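Side-chain contacts in ZYG-9 (Caenorhabditis elegans, PDB 2OF3), which organizes microtubules and spindle poles during mitosis and meiosis in the one-cell embryo and is required for default nucleus positioning in oocytes: residues Thr93-Phe96 with Phe97-Asn100; Leu104-Val107 with Leu108-Cys111; Leu110-Val113 with Ile114-Ile118; Leu138-Thr141 with Gly142-Lys145; Met148-Ser151 with Val152-Val156. All blocks are in the same frame, centred on the assembly; numbering follows the deposited sequence.

Overall arrangement
All five contacts join neighbouring turns of one chain in the all-helical TOG domain. Contacts 2 and 3 share L110 and C111 on helix 101-120, their centres about 10 Å apart. Contact 1, where helix 85-95 leads into a loop, meets contact 2 through F96, whose CE1 lies 3.6 Å from V107 CG1. Contact 4, the turn after helix 127-139, is tied to contact 1 by K140 NZ on F96 O and to contact 5, centred about 9 Å away, by R149 NH1 on E143 O (2.8 Å). I155 of contact 5 packs on contacts 2 and 3, whereas contacts 3 and 4 stay about 8 Å apart at their nearest atoms.

Contact 1 (Thr93-Phe96 with Phe97-Asn100); sequences TLRF and FETN
The ring of F97 turns its edge to the carbonyl of T93, with CD2 3.2 Å from T93 O and nearly in line with the ring plane. That placement follows from CG standing beside the backbone N (chi1 -76°), which folds the ring back along the preceding turn. Backbone bonds of the i to i+3 kind accompany it: F97 N donates to L94 O at 3.2 Å from above the carbonyl plane, and E98 N makes a weak bond to R95 O. Such tight turns carry the chain from helix 85-95 into the loop before helix 101-120, a short link of the kind that joins helices in the HEAT-repeat solenoid of TOG domains. Beyond the segments F97 packs on F28, P31 and L139, and a serine in its place would probably leave these side chains without their aromatic partner and uncover the T93 carbonyl. Charge pairing falls to R95 and E98, which run side by side. R95 NH1 reaches E98 OE1 at 2.8 Å, but R95 NH1 and E98 OE2 are too close in the model, so this distance and the roughly 22° between the planes are tentative. One water donates to L94 O; another joins R95 O to N100 O.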
loop_
_atom_site.group_PDB
_atom_site.type_symbol
_atom_site.label_atom_id
_atom_site.label_comp_id
_atom_site.label_asym_id
_atom_site.label_seq_id
_atom_site.Cartn_x
_atom_site.Cartn_y
_atom_site.Cartn_z
ATOM N N THR A 93 6.478 -8.236 -1.365
ATOM C CA THR A 93 6.580 -7.352 -2.519
ATOM C C THR A 93 7.221 -8.041 -3.723
ATOM O O THR A 93 6.899 -7.694 -4.860
ATOM C CB THR A 93 7.350 -6.000 -2.246
ATOM O OG1 THR A 93 8.720 -6.306 -1.951
ATOM C CG2 THR A 93 6.753 -5.232 -1.079
ATOM N N LEU A 94 8.146 -8.986 -3.486
ATOM C CA LEU A 94 8.787 -9.756 -4.563
ATOM C C LEU A 94 7.737 -10.579 -5.315
ATOM O O LEU A 94 7.771 -10.669 -6.564
ATOM C CB LEU A 94 9.872 -10.667 -3.986
ATOM C CG LEU A 94 11.083 -10.058 -3.273
ATOM C CD1 LEU A 94 12.023 -11.165 -2.914
ATOM C CD2 LEU A 94 11.766 -9.048 -4.152
ATOM N N ARG A 95 6.800 -11.142 -4.558
ATOM C CA ARG A 95 5.620 -11.812 -5.113
ATOM C C ARG A 95 4.694 -10.924 -5.881
ATOM O O ARG A 95 3.991 -11.413 -6.741
ATOM C CB ARG A 95 4.809 -12.550 -4.038
ATOM C CG ARG A 95 5.624 -13.521 -3.204
ATOM C CD ARG A 95 6.285 -14.588 -4.091
ATOM N NE ARG A 95 7.657 -14.676 -3.645
ATOM C CZ ARG A 95 8.733 -14.507 -4.388
ATOM N NH1 ARG A 95 8.664 -14.325 -5.667
ATOM N NH2 ARG A 95 9.897 -14.586 -3.809
ATOM N N PHE A 96 4.686 -9.624 -5.638
ATOM C CA PHE A 96 3.887 -8.702 -6.457
ATOM C C PHE A 96 4.348 -8.560 -7.907
ATOM O O PHE A 96 3.602 -8.040 -8.735
ATOM C CB PHE A 96 3.762 -7.298 -5.794
ATOM C CG PHE A 96 3.050 -7.310 -4.462
ATOM C CD1 PHE A 96 2.244 -8.392 -4.086
ATOM C CD2 PHE A 96 3.191 -6.250 -3.568
ATOM C CE1 PHE A 96 1.585 -8.431 -2.824
ATOM C CE2 PHE A 96 2.541 -6.253 -2.308
ATOM C CZ PHE A 96 1.726 -7.366 -1.934
ATOM N N PHE A 97 5.552 -9.015 -8.232
ATOM C CA PHE A 97 6.087 -8.865 -9.584
ATOM C C PHE A 97 5.854 -10.112 -10.484
ATOM O O PHE A 97 5.938 -10.045 -11.710
ATOM C CB PHE A 97 7.563 -8.460 -9.499
ATOM C CG PHE A 97 7.733 -7.013 -9.128
ATOM C CD1 PHE A 97 7.824 -6.040 -10.114
ATOM C CD2 PHE A 97 7.719 -6.616 -7.797
ATOM C CE1 PHE A 97 7.928 -4.701 -9.806
ATOM C CE2 PHE A 97 7.855 -5.252 -7.458
ATOM C CZ PHE A 97 7.959 -4.290 -8.472
ATOM N N GLU A 98 5.533 -11.229 -9.860
ATOM C CA GLU A 98 5.147 -12.429 -10.554
ATOM C C GLU A 98 3.657 -12.451 -10.900
ATOM O O GLU A 98 2.835 -11.811 -10.247
ATOM C CB GLU A 98 5.504 -13.569 -9.643
ATOM C CG GLU A 98 6.993 -13.593 -9.508
ATOM C CD GLU A 98 7.477 -14.236 -8.248
ATOM O OE1 GLU A 98 6.645 -14.813 -7.494
ATOM O OE2 GLU A 98 8.710 -14.138 -8.017
ATOM N N THR A 99 3.298 -13.179 -11.945
ATOM C CA THR A 99 1.883 -13.377 -12.290
ATOM C C THR A 99 1.587 -14.831 -11.942
ATOM O O THR A 99 2.130 -15.766 -12.554
ATOM C CB THR A 99 1.627 -13.169 -13.789
ATOM O OG1 THR A 99 2.337 -14.197 -14.505
ATOM C CG2 THR A 99 2.134 -11.780 -14.272
ATOM N N ASN A 100 0.775 -15.020 -10.916
ATOM C CA ASN A 100 0.416 -16.325 -10.440
ATOM C C ASN A 100 -0.646 -16.015 -9.408
ATOM O O ASN A 100 -0.324 -15.670 -8.276
ATOM C CB ASN A 100 1.624 -17.049 -9.834
ATOM C CG ASN A 100 1.229 -18.249 -8.971
ATOM O OD1 ASN A 100 0.071 -18.681 -8.919
ATOM N ND2 ASN A 100 2.204 -18.768 -8.250
HETATM O O HOH W 1 9.842 -11.301 -8.097
HETATM O O HOH W 2 1.894 -13.826 -7.038
HETATM O O HOH W 3 1.439 -10.537 -8.694
#

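Contact 2 (Leu104-Val107 with Leu108-Cys111); sequences LIKV and LELC
L108 folds back over the carbonyl of L104, one helical turn earlier. L108 CB lies 3.7 Å from L104 O, and L108 CG comes down to 3.3 Å from the same oxygen because it stands beside the backbone N (chi1 -63°). From there the side chain crosses that of L104 obliquely: L108 CD1 sits 4.0 Å from L104 CG, while L108 CG also meets L104 CD1. The two methyls of L108 also reach other parts of the fold, CD1 touching V152 CG2 and CD2 the ring of F96. The L104 carbonyl keeps its regular partner as well, L104 O accepting from L108 N at 3.0 Å. Further round the buried side, V107 CG1 rests 4.1 Å from C111 SG. K106 and E109 lie alongside each other, pointing the same way. E109 OE1 is nearer to the K106 methylene CD (3.4 Å) than to NZ (3.8 Å), a long salt bridge that grazes the lysine chain. A buried apolar side, met by side chains from helices 60-76, 85-95 and 146-163, with K106 and E109 on the outer one, is typical of the stacked-helix, HEAT-type alpha-solenoid of TOG domains.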
loop_
_atom_site.group_PDB
_atom_site.type_symbol
_atom_site.label_atom_id
_atom_site.label_comp_id
_atom_site.label_asym_id
_atom_site.label_seq_id
_atom_site.Cartn_x
_atom_site.Cartn_y
_atom_site.Cartn_z
ATOM N N LEU A 104 -0.783 -15.202 -5.305
ATOM C CA LEU A 104 -1.192 -13.834 -4.900
ATOM C C LEU A 104 -2.254 -13.813 -3.820
ATOM O O LEU A 104 -2.122 -13.066 -2.869
ATOM C CB LEU A 104 -1.607 -12.951 -6.086
ATOM C CG LEU A 104 -1.878 -11.479 -5.702
ATOM C CD1 LEU A 104 -0.618 -10.713 -5.179
ATOM C CD2 LEU A 104 -2.488 -10.719 -6.854
ATOM N N ILE A 105 -3.320 -14.613 -3.961
ATOM C CA ILE A 105 -4.323 -14.741 -2.906
ATOM C C ILE A 105 -3.704 -15.008 -1.534
ATOM O O ILE A 105 -4.112 -14.385 -0.535
ATOM C CB ILE A 105 -5.362 -15.888 -3.220
ATOM C CG1 ILE A 105 -6.297 -15.460 -4.339
ATOM C CG2 ILE A 105 -6.210 -16.155 -2.006
ATOM C CD1 ILE A 105 -6.815 -16.684 -5.262
ATOM N N LYS A 106 -2.760 -15.944 -1.459
ATOM C CA LYS A 106 -2.169 -16.301 -0.166
ATOM C C LYS A 106 -1.174 -15.254 0.331
ATOM O O LYS A 106 -0.978 -15.120 1.535
ATOM C CB LYS A 106 -1.386 -17.625 -0.229
ATOM C CG LYS A 106 -2.235 -18.902 -0.481
ATOM C CD LYS A 106 -3.228 -19.113 0.650
ATOM C CE LYS A 106 -4.348 -20.074 0.225
ATOM N NZ LYS A 106 -4.855 -20.686 1.477
ATOM N N VAL A 107 -0.475 -14.598 -0.590
ATOM C CA VAL A 107 0.401 -13.471 -0.205
ATOM C C VAL A 107 -0.439 -12.394 0.447
ATOM O O VAL A 107 -0.095 -11.905 1.506
ATOM C CB VAL A 107 1.171 -12.896 -1.401
ATOM C CG1 VAL A 107 1.816 -11.560 -1.019
ATOM C CG2 VAL A 107 2.225 -13.916 -1.921
ATOM N N LEU A 108 -1.594 -12.060 -0.145
ATOM C CA LEU A 108 -2.405 -10.976 0.407
ATOM C C LEU A 108 -2.997 -11.336 1.738
ATOM O O LEU A 108 -3.180 -10.478 2.589
ATOM C CB LEU A 108 -3.482 -10.524 -0.591
ATOM C CG LEU A 108 -2.840 -9.955 -1.867
ATOM C CD1 LEU A 108 -3.997 -9.755 -2.814
ATOM C CD2 LEU A 108 -2.157 -8.594 -1.597
ATOM N N GLU A 109 -3.278 -12.624 1.941
ATOM C CA GLU A 109 -3.759 -13.105 3.232
ATOM C C GLU A 109 -2.690 -12.940 4.269
ATOM O O GLU A 109 -2.985 -12.500 5.390
ATOM C CB GLU A 109 -4.136 -14.567 3.093
ATOM C CG GLU A 109 -4.476 -15.269 4.326
ATOM C CD GLU A 109 -4.754 -16.762 4.044
ATOM O OE1 GLU A 109 -4.950 -17.152 2.863
ATOM O OE2 GLU A 109 -4.792 -17.528 5.017
ATOM N N LEU A 110 -1.445 -13.268 3.919
ATOM C CA LEU A 110 -0.325 -12.978 4.848
ATOM C C LEU A 110 -0.172 -11.478 5.136
ATOM O O LEU A 110 0.009 -11.099 6.298
ATOM C CB LEU A 110 1.023 -13.581 4.393
ATOM C CG LEU A 110 2.193 -13.389 5.365
ATOM C CD1 LEU A 110 1.881 -13.985 6.777
ATOM C CD2 LEU A 110 3.461 -14.010 4.798
ATOM N N CYS A 111 -0.252 -10.633 4.107
ATOM C CA CYS A 111 -0.103 -9.184 4.283
ATOM C C CYS A 111 -1.184 -8.684 5.232
ATOM O O CYS A 111 -0.904 -7.897 6.125
ATOM C CB CYS A 111 -0.224 -8.426 2.939
ATOM S SG CYS A 111 1.161 -8.733 1.832
#

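Contact 3 (Leu110-Val113 with Ile114-Ile118); sequences LCKV and IVELI
E116 lays one face of its carboxylate over K112: the lysine methylenes and the K112 carbonyl oxygen all lie on that same side of the flat group. The approach is close, E116 OE2 standing 2.9 Å from K112 CE, whereas the ammonium NZ runs past it to 3.7 Å. The salt bridge is therefore long, and much of the meeting is between carboxylate and aliphatic chain. K112 gets there by leaving the backbone with CG anti to N (chi1 180°) and then bending at CG-CB and again near its end, so that the two side chains cross at an angle. Beneath them E116 N donates to K112 O at 3.0 Å, and E116 CB packs on the same oxygen. This pairing four residues apart runs along helix 101-120, one of the antiparallel-packed helices from which the HEAT-type solenoid of a TOG domain is built. On the buried flank I114 CD1 meets L110 CG at 3.9 Å, and I114 continues onto S85, L88 and L89 of helix 85-95. V113 CG1 and L117 CD1 come within 4.3 Å of each other and both side chains bear on L81. V115 has its CG2 wedged between backbone N and carbonyl carbon, which sets this methyl 3.4 Å from C111 O and beside K112 O; the same CG2 also meets I155 CG2 of helix 146-163, and V115 touches V158 there.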
loop_
_atom_site.group_PDB
_atom_site.type_symbol
_atom_site.label_atom_id
_atom_site.label_comp_id
_atom_site.label_asym_id
_atom_site.label_seq_id
_atom_site.Cartn_x
_atom_site.Cartn_y
_atom_site.Cartn_z
ATOM N N LEU A 110 -1.445 -13.268 3.919
ATOM C CA LEU A 110 -0.325 -12.978 4.848
ATOM C C LEU A 110 -0.172 -11.478 5.136
ATOM O O LEU A 110 0.009 -11.099 6.298
ATOM C CB LEU A 110 1.023 -13.581 4.393
ATOM C CG LEU A 110 2.193 -13.389 5.365
ATOM C CD1 LEU A 110 1.881 -13.985 6.777
ATOM C CD2 LEU A 110 3.461 -14.010 4.798
ATOM N N CYS A 111 -0.252 -10.633 4.107
ATOM C CA CYS A 111 -0.103 -9.184 4.283
ATOM C C CYS A 111 -1.184 -8.684 5.232
ATOM O O CYS A 111 -0.904 -7.897 6.125
ATOM C CB CYS A 111 -0.224 -8.426 2.939
ATOM S SG CYS A 111 1.161 -8.733 1.832
ATOM N N LYS A 112 -2.422 -9.144 5.037
ATOM C CA LYS A 112 -3.554 -8.777 5.902
ATOM C C LYS A 112 -3.342 -9.123 7.388
ATOM O O LYS A 112 -3.565 -8.290 8.272
ATOM C CB LYS A 112 -4.867 -9.374 5.342
ATOM C CG LYS A 112 -6.156 -9.083 6.135
ATOM C CD LYS A 112 -6.746 -7.697 5.818
ATOM C CE LYS A 112 -8.081 -7.483 6.611
ATOM N NZ LYS A 112 -9.114 -8.474 6.099
ATOM N N VAL A 113 -2.882 -10.323 7.647
ATOM C CA VAL A 113 -2.649 -10.791 9.003
ATOM C C VAL A 113 -1.575 -9.928 9.649
ATOM O O VAL A 113 -1.696 -9.528 10.807
ATOM C CB VAL A 113 -2.234 -12.310 8.913
ATOM C CG1 VAL A 113 -1.348 -12.755 10.003
ATOM C CG2 VAL A 113 -3.499 -13.221 8.815
ATOM N N ILE A 114 -0.501 -9.654 8.914
ATOM C CA ILE A 114 0.618 -8.852 9.436
ATOM C C ILE A 114 0.180 -7.413 9.780
ATOM O O ILE A 114 0.446 -6.933 10.887
ATOM C CB ILE A 114 1.866 -8.853 8.453
ATOM C CG1 ILE A 114 2.610 -10.199 8.489
ATOM C CG2 ILE A 114 2.874 -7.738 8.824
ATOM C CD1 ILE A 114 3.574 -10.332 7.322
ATOM N N VAL A 115 -0.520 -6.737 8.872
ATOM C CA VAL A 115 -0.943 -5.340 9.138
ATOM C C VAL A 115 -2.031 -5.243 10.232
ATOM O O VAL A 115 -2.028 -4.279 11.017
ATOM C CB VAL A 115 -1.310 -4.534 7.834
ATOM C CG1 VAL A 115 -0.153 -4.594 6.866
ATOM C CG2 VAL A 115 -2.590 -5.111 7.161
ATOM N N GLU A 116 -2.906 -6.251 10.308
ATOM C CA GLU A 116 -3.826 -6.383 11.492
ATOM C C GLU A 116 -3.126 -6.570 12.821
ATOM O O GLU A 116 -3.502 -5.911 13.778
ATOM C CB GLU A 116 -4.815 -7.495 11.270
ATOM C CG GLU A 116 -5.979 -6.945 10.487
ATOM C CD GLU A 116 -6.925 -8.026 10.022
ATOM O OE1 GLU A 116 -6.561 -9.237 10.117
ATOM O OE2 GLU A 116 -7.996 -7.639 9.516
ATOM N N LEU A 117 -2.068 -7.395 12.880
ATOM C CA LEU A 117 -1.277 -7.530 14.096
ATOM C C LEU A 117 -0.530 -6.272 14.445
ATOM O O LEU A 117 -0.463 -5.883 15.629
ATOM C CB LEU A 117 -0.250 -8.677 13.966
ATOM C CG LEU A 117 -0.754 -10.123 14.153
ATOM C CD1 LEU A 117 0.334 -11.138 13.624
ATOM C CD2 LEU A 117 -1.079 -10.308 15.628
ATOM N N ILE A 118 0.029 -5.589 13.438
ATOM C CA ILE A 118 0.643 -4.279 13.683
ATOM C C ILE A 118 -0.407 -3.316 14.237
ATOM O O ILE A 118 -0.164 -2.630 15.275
ATOM C CB ILE A 118 1.285 -3.714 12.387
ATOM C CG1 ILE A 118 2.483 -4.567 11.965
ATOM C CG2 ILE A 118 1.684 -2.175 12.542
ATOM C CD1 ILE A 118 2.978 -4.243 10.465
#

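Contact 4 (Leu138-Thr141 with Gly142-Lys145); sequences LLKT and GEAK
K140 and E143 hold the turn together twice, once through backbone and once through side chains. The tight part is around the K140 carbonyl: its oxygen accepts from E143 N at 3.1 Å, the donor lying well above the carbonyl plane, and E143 CG presses on the same oxygen at 3.0 Å. G142 N bonds to L139 O in the same i to i+3 manner, also from above the plane. T141 tightens the turn further. Its OG1, placed between the backbone N and the carbonyl carbon (chi1 69°), donates to L138 O at 2.6 Å in the carbonyl plane, and T141 N reaches the same oxygen, which is thus gripped by two donors. The side chains of K140 and E143, only partly exposed, run alongside each other. There K140 NZ donates to E143 OE2 at 3.1 Å as part of a salt bridge, meeting the oxygen on its anti side, but NZ has a stronger partner in F96 O, so the glutamate is its second anchor. The loose, solvent side is at L139, which lends little more than its carbonyl, its exposed side chain resting on Q183 and F97. These i to i+3 turns carry the chain from helix 127-139 into helix 146-163: T141 packs on V152 of that helix, E143 on M148, both K140 and E143 on L104 of helix 101-120, and T141 also on Q183 and E186 of helix 181-198.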
loop_
_atom_site.group_PDB
_atom_site.type_symbol
_atom_site.label_atom_id
_atom_site.label_comp_id
_atom_site.label_asym_id
_atom_site.label_seq_id
_atom_site.Cartn_x
_atom_site.Cartn_y
_atom_site.Cartn_z
ATOM N N LEU A 138 0.342 -0.932 -3.758
ATOM C CA LEU A 138 -0.498 -0.119 -4.645
ATOM C C LEU A 138 -0.462 -0.540 -6.112
ATOM O O LEU A 138 -1.438 -0.299 -6.856
ATOM C CB LEU A 138 -0.222 1.391 -4.462
ATOM C CG LEU A 138 -0.574 1.938 -3.093
ATOM C CD1 LEU A 138 -0.179 3.394 -3.046
ATOM C CD2 LEU A 138 -2.042 1.762 -2.755
ATOM N N LEU A 139 0.597 -1.213 -6.543
ATOM C CA LEU A 139 0.599 -1.811 -7.862
ATOM C C LEU A 139 -0.567 -2.811 -8.064
ATOM O O LEU A 139 -1.136 -2.916 -9.164
ATOM C CB LEU A 139 1.929 -2.528 -8.160
ATOM C CG LEU A 139 3.201 -1.660 -8.195
ATOM C CD1 LEU A 139 4.490 -2.559 -8.349
ATOM C CD2 LEU A 139 3.109 -0.572 -9.299
ATOM N N LYS A 140 -0.929 -3.524 -6.999
ATOM C CA LYS A 140 -1.846 -4.622 -7.071
ATOM C C LYS A 140 -3.260 -4.108 -7.038
ATOM O O LYS A 140 -4.220 -4.885 -7.295
ATOM C CB LYS A 140 -1.603 -5.545 -5.866
ATOM C CG LYS A 140 -0.223 -6.226 -5.910
ATOM C CD LYS A 140 -0.075 -7.219 -7.038
ATOM C CE LYS A 140 0.730 -6.585 -8.160
ATOM N NZ LYS A 140 0.706 -7.480 -9.361
ATOM N N THR A 141 -3.427 -2.814 -6.721
ATOM C CA THR A 141 -4.720 -2.144 -6.972
ATOM C C THR A 141 -5.092 -2.165 -8.454
ATOM O O THR A 141 -6.260 -1.994 -8.791
ATOM C CB THR A 141 -4.825 -0.679 -6.432
ATOM O OG1 THR A 141 -3.965 0.201 -7.178
ATOM C CG2 THR A 141 -4.503 -0.620 -4.939
ATOM N N GLY A 142 -4.135 -2.398 -9.345
ATOM C CA GLY A 142 -4.465 -2.493 -10.754
ATOM C C GLY A 142 -4.743 -3.912 -11.225
ATOM O O GLY A 142 -4.667 -4.182 -12.410
ATOM N N GLU A 143 -5.007 -4.822 -10.296
ATOM C CA GLU A 143 -5.337 -6.204 -10.629
ATOM C C GLU A 143 -6.681 -6.249 -11.435
ATOM O O GLU A 143 -7.594 -5.480 -11.158
ATOM C CB GLU A 143 -5.425 -7.062 -9.357
ATOM C CG GLU A 143 -4.048 -7.501 -8.826
ATOM C CD GLU A 143 -3.385 -8.432 -9.791
ATOM O OE1 GLU A 143 -4.097 -9.327 -10.270
ATOM O OE2 GLU A 143 -2.187 -8.271 -10.118
ATOM N N ALA A 144 -6.769 -7.153 -12.413
ATOM C CA ALA A 144 -7.890 -7.189 -13.336
ATOM C C ALA A 144 -9.139 -7.789 -12.703
ATOM O O ALA A 144 -10.254 -7.477 -13.136
ATOM C CB ALA A 144 -7.501 -7.925 -14.603
ATOM N N LYS A 145 -8.954 -8.609 -11.663
ATOM C CA LYS A 145 -10.072 -9.244 -10.973
ATOM C C LYS A 145 -10.587 -8.407 -9.835
ATOM O O LYS A 145 -9.825 -7.935 -8.975
ATOM C CB LYS A 145 -9.666 -10.623 -10.455
ATOM C CG LYS A 145 -9.790 -11.717 -11.499
ATOM C CD LYS A 145 -9.228 -13.038 -10.962
ATOM C CE LYS A 145 -10.133 -13.659 -9.871
ATOM N NZ LYS A 145 -9.618 -13.381 -8.461
#

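Contact 5 (Met148-Ser151 with Val152-Val156); sequences MRTS and VRDIV
D154 N donates to T150 O at 3.0 Å, and the aspartate's own carboxylate curls back over the same oxygen. With CG beside the backbone N (chi1 -65°), D154 CG and OD2 both lie 3.2 Å from T150 O; since OD2 and the carbonyl are both acceptors, their closeness is no bond and is likely to be mildly unfavourable. The two side chains run alongside each other, T150 CG2 standing 4.0 Å from D154 OD2, while T150 OG1 turns away to bond with D146 O. Trimming D154 to an alanine would probably leave the T150 methyl and one flank of its carbonyl uncovered and remove a negative charge from this partly exposed side of the helix. On the apolar side, V152 CG2 sits 3.2 Å from M148 O, which also accepts from V152 N, and I155 lays CD1 3.5 Å from S151 O above a matching backbone bond. These side chains then face other helices: V152 and I155 both touch L108 and L137. R149 NH1 reaches back to E143 O in the loop before the helix, and R153 reaches L189, V190 and Y193 of helix 181-198. Packing of this helix against helices 101-120, 127-139 and 181-198 is consistent with the HEAT-type alpha-solenoid of a TOG domain.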
loop_
_atom_site.group_PDB
_atom_site.type_symbol
_atom_site.label_atom_id
_atom_site.label_comp_id
_atom_site.label_asym_id
_atom_site.label_seq_id
_atom_site.Cartn_x
_atom_site.Cartn_y
_atom_site.Cartn_z
ATOM N N MET A 148 -9.705 -9.437 -6.234
ATOM C CA MET A 148 -8.328 -9.154 -5.937
ATOM C C MET A 148 -8.137 -7.675 -5.552
ATOM O O MET A 148 -7.439 -7.384 -4.554
ATOM C CB MET A 148 -7.410 -9.624 -7.039
ATOM C CG MET A 148 -7.326 -11.180 -7.006
ATOM S SD MET A 148 -6.164 -11.745 -5.715
ATOM C CE MET A 148 -4.802 -11.445 -6.752
ATOM N N ARG A 149 -8.791 -6.766 -6.277
ATOM C CA ARG A 149 -8.771 -5.345 -5.911
ATOM C C ARG A 149 -9.391 -5.141 -4.557
ATOM O O ARG A 149 -8.956 -4.297 -3.812
ATOM C CB ARG A 149 -9.482 -4.476 -6.956
ATOM C CG ARG A 149 -8.795 -4.478 -8.290
ATOM C CD ARG A 149 -9.373 -3.438 -9.230
ATOM N NE ARG A 149 -10.786 -3.678 -9.565
ATOM C CZ ARG A 149 -11.231 -4.425 -10.576
ATOM N NH1 ARG A 149 -10.405 -5.110 -11.404
ATOM N NH2 ARG A 149 -12.541 -4.515 -10.744
ATOM N N THR A 150 -10.416 -5.917 -4.217
ATOM C CA THR A 150 -11.039 -5.801 -2.923
ATOM C C THR A 150 -10.123 -6.188 -1.759
ATOM O O THR A 150 -10.128 -5.562 -0.695
ATOM C CB THR A 150 -12.331 -6.663 -2.906
ATOM O OG1 THR A 150 -13.234 -6.059 -3.835
ATOM C CG2 THR A 150 -12.969 -6.692 -1.513
ATOM N N SER A 151 -9.364 -7.248 -1.955
ATOM C CA SER A 151 -8.471 -7.787 -0.925
ATOM C C SER A 151 -7.351 -6.793 -0.674
ATOM O O SER A 151 -6.923 -6.605 0.473
ATOM C CB SER A 151 -7.858 -9.120 -1.396
ATOM O OG SER A 151 -8.824 -10.166 -1.276
ATOM N N VAL A 152 -6.897 -6.172 -1.761
ATOM C CA VAL A 152 -5.848 -5.141 -1.701
ATOM C C VAL A 152 -6.391 -3.930 -0.951
ATOM O O VAL A 152 -5.702 -3.435 -0.058
ATOM C CB VAL A 152 -5.362 -4.771 -3.075
ATOM C CG1 VAL A 152 -4.450 -3.521 -3.004
ATOM C CG2 VAL A 152 -4.656 -6.026 -3.741
ATOM N N ARG A 153 -7.627 -3.507 -1.218
ATOM C CA ARG A 153 -8.150 -2.338 -0.539
ATOM C C ARG A 153 -8.362 -2.590 0.903
ATOM O O ARG A 153 -8.181 -1.666 1.705
ATOM C CB ARG A 153 -9.454 -1.806 -1.149
ATOM C CG ARG A 153 -10.236 -0.828 -0.244
ATOM C CD ARG A 153 -9.475 0.552 0.097
ATOM N NE ARG A 153 -10.078 1.497 -0.800
ATOM C CZ ARG A 153 -11.077 2.369 -0.595
ATOM N NH1 ARG A 153 -11.614 2.743 0.583
ATOM N NH2 ARG A 153 -11.453 2.971 -1.679
ATOM N N ASP A 154 -8.742 -3.809 1.279
ATOM C CA ASP A 154 -8.885 -4.147 2.719
ATOM C C ASP A 154 -7.557 -4.012 3.452
ATOM O O ASP A 154 -7.538 -3.555 4.609
ATOM C CB ASP A 154 -9.405 -5.574 2.944
ATOM C CG ASP A 154 -10.838 -5.780 2.430
ATOM O OD1 ASP A 154 -11.638 -4.788 2.425
ATOM O OD2 ASP A 154 -11.150 -6.932 2.020
ATOM N N ILE A 155 -6.456 -4.395 2.807
ATOM C CA ILE A 155 -5.106 -4.166 3.433
ATOM C C ILE A 155 -4.779 -2.665 3.487
ATOM O O ILE A 155 -4.315 -2.173 4.474
ATOM C CB ILE A 155 -3.952 -4.951 2.701
ATOM C CG1 ILE A 155 -4.142 -6.453 2.826
ATOM C CG2 ILE A 155 -2.527 -4.529 3.195
ATOM C CD1 ILE A 155 -3.605 -7.165 1.585
ATOM N N VAL A 156 -5.074 -1.922 2.431
ATOM C CA VAL A 156 -4.884 -0.477 2.448
ATOM C C VAL A 156 -5.671 0.137 3.601
ATOM O O VAL A 156 -5.186 1.057 4.237
ATOM C CB VAL A 156 -5.301 0.135 1.110
ATOM C CG1 VAL A 156 -5.255 1.678 1.202
ATOM C CG2 VAL A 156 -4.337 -0.331 -0.009
#